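Local coordinates for protein MmeI (Methylophilus methylotrophus, PDB 5HR4) that is a Type IIL restriction-modification enzyme that probably transfers a methyl group from S-adenosyl-L-methionine to the N6 of adenine in DNA, at residues S288-P292 with A293-S297. Sequence-based numbering, arbitrary orientation.
Sequences SRISP and AIFGS
The ring of Phe-295 takes Ile-290 over one face and the N and CA of Pro-292 at its edge. Ile-290 CG1 makes a CH-pi contact, 3.9 Å from the centroid of the Phe-295 ring and 28° off the ring normal. The two side chains run at about a right angle. Chi1 of 178° puts Ile-290 CG1 anti to the backbone N and over the ring, and the extended chi2 carries CD1 on to CE1 and CZ. Ile-290 CD1 comes 3.6 Å from Phe-295 CZ. Ile-290 also meets Ile-294, with its CG1 3.7 Å from Ile-294 CB. The aliphatic chain is thus shared by two neighbouring residues of the first helical turn.

Ser-291 is the N-cap of helix 292-301, but its side chain makes no capping bond. Ser-291 O accepts Phe-295 N at 3.0 Å. Ile-294 N adds a weak bond to the same oxygen. Pro-292 follows as the first helical residue, where its lack of an N-H costs no helix bond. Pro-292 O accepts Gly-296 N at 2.7 Å. At the next residue, Ala-293 O receives Ser-297 N and Ser-297 OG (2.9 Å) from opposite faces of its plane.

Phe-295 also packs on Ile-421, Ala-425 and Leu-428 of helix 416-440, while Ile-294 meets Ala-166 of helix 163-178. Replacing Phe-295 by an alanine would probably leave Ile-290 without its aromatic support and open a gap toward helix 416-440. Gly-296 is close to the bound sinefungin, an analogue of S-adenosyl-L-methionine, so this helix start lies beside the pocket that probably takes the methyl donor. The contact therefore combines two chemistries: main-chain bonds start the helix, and apolar side chains tie the incoming loop to its first turn.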
loop_
_atom_site.group_PDB
_atom_site.type_symbol
_atom_site.label_atom_id
_atom_site.label_comp_id
_atom_site.label_asym_id
_atom_site.label_seq_id
_atom_site.Cartn_x
_atom_site.Cartn_y
_atom_site.Cartn_z
ATOM N N SER A 288 7.235 -5.143 29.117
ATOM C CA SER A 288 5.879 -5.286 29.623
ATOM C C SER A 288 4.848 -4.700 28.667
ATOM O O SER A 288 3.794 -5.306 28.435
ATOM C CB SER A 288 5.775 -4.631 30.990
ATOM O OG SER A 288 4.640 -5.139 31.641
ATOM N N ARG A 289 5.136 -3.528 28.093
ATOM C CA ARG A 289 4.181 -2.824 27.232
ATOM C C ARG A 289 4.650 -2.951 25.784
ATOM O O ARG A 289 5.090 -1.990 25.152
ATOM C CB ARG A 289 4.051 -1.355 27.650
ATOM C CG ARG A 289 3.646 -1.108 29.087
ATOM C CD ARG A 289 2.145 -1.242 29.269
ATOM N NE ARG A 289 1.727 -0.906 30.632
ATOM C CZ ARG A 289 0.571 -1.274 31.178
ATOM N NH1 ARG A 289 -0.293 -1.997 30.478
ATOM N NH2 ARG A 289 0.281 -0.935 32.429
ATOM N N ILE A 290 4.567 -4.165 25.259
ATOM C CA ILE A 290 4.976 -4.448 23.889
ATOM C C ILE A 290 3.753 -4.314 22.999
ATOM O O ILE A 290 2.667 -4.792 23.341
ATOM C CB ILE A 290 5.622 -5.843 23.757
ATOM C CG1 ILE A 290 5.985 -6.122 22.292
ATOM C CG2 ILE A 290 4.707 -6.950 24.307
ATOM C CD1 ILE A 290 6.948 -7.289 22.084
ATOM N N SER A 291 3.923 -3.673 21.853
ATOM C CA SER A 291 2.786 -3.279 21.041
ATOM C C SER A 291 3.024 -3.567 19.566
ATOM O O SER A 291 4.163 -3.838 19.159
ATOM C CB SER A 291 2.536 -1.793 21.248
ATOM O OG SER A 291 3.790 -1.149 21.356
ATOM N N PRO A 292 1.964 -3.516 18.732
ATOM C CA PRO A 292 2.133 -3.646 17.278
ATOM C C PRO A 292 3.371 -2.986 16.703
ATOM O O PRO A 292 4.080 -3.602 15.891
ATOM C CB PRO A 292 0.874 -2.972 16.736
ATOM C CG PRO A 292 -0.155 -3.327 17.751
ATOM C CD PRO A 292 0.541 -3.346 19.092
ATOM N N ALA A 293 3.631 -1.736 17.098
ATOM C CA ALA A 293 4.830 -1.052 16.616
ATOM C C ALA A 293 6.077 -1.884 16.884
ATOM O O ALA A 293 6.945 -2.009 16.014
ATOM C CB ALA A 293 4.955 0.334 17.254
ATOM N N ILE A 294 6.175 -2.490 18.068
ATOM C CA ILE A 294 7.310 -3.369 18.333
ATOM C C ILE A 294 7.281 -4.577 17.403
ATOM O O ILE A 294 8.273 -4.891 16.740
ATOM C CB ILE A 294 7.340 -3.808 19.802
ATOM C CG1 ILE A 294 7.392 -2.589 20.708
ATOM C CG2 ILE A 294 8.548 -4.712 20.023
ATOM C CD1 ILE A 294 8.477 -1.649 20.371
ATOM N N PHE A 295 6.143 -5.272 17.342
ATOM C CA PHE A 295 6.077 -6.484 16.531
ATOM C C PHE A 295 6.364 -6.188 15.069
ATOM O O PHE A 295 6.993 -6.997 14.379
ATOM C CB PHE A 295 4.714 -7.153 16.688
ATOM C CG PHE A 295 4.432 -7.620 18.086
ATOM C CD1 PHE A 295 5.093 -8.723 18.608
ATOM C CD2 PHE A 295 3.501 -6.961 18.875
ATOM C CE1 PHE A 295 4.826 -9.156 19.891
ATOM C CE2 PHE A 295 3.234 -7.383 20.165
ATOM C CZ PHE A 295 3.891 -8.475 20.677
ATOM N N GLY A 296 5.962 -5.017 14.591
ATOM C CA GLY A 296 6.149 -4.668 13.199
ATOM C C GLY A 296 7.565 -4.254 12.884
ATOM O O GLY A 296 8.102 -4.605 11.827
ATOM N N SER A 297 8.192 -3.515 13.803
ATOM C CA SER A 297 9.567 -3.080 13.587
ATOM C C SER A 297 10.515 -4.258 13.589
ATOM O O SER A 297 11.480 -4.286 12.815
ATOM C CB SER A 297 9.972 -2.081 14.658
ATOM O OG SER A 297 9.192 -0.911 14.538
#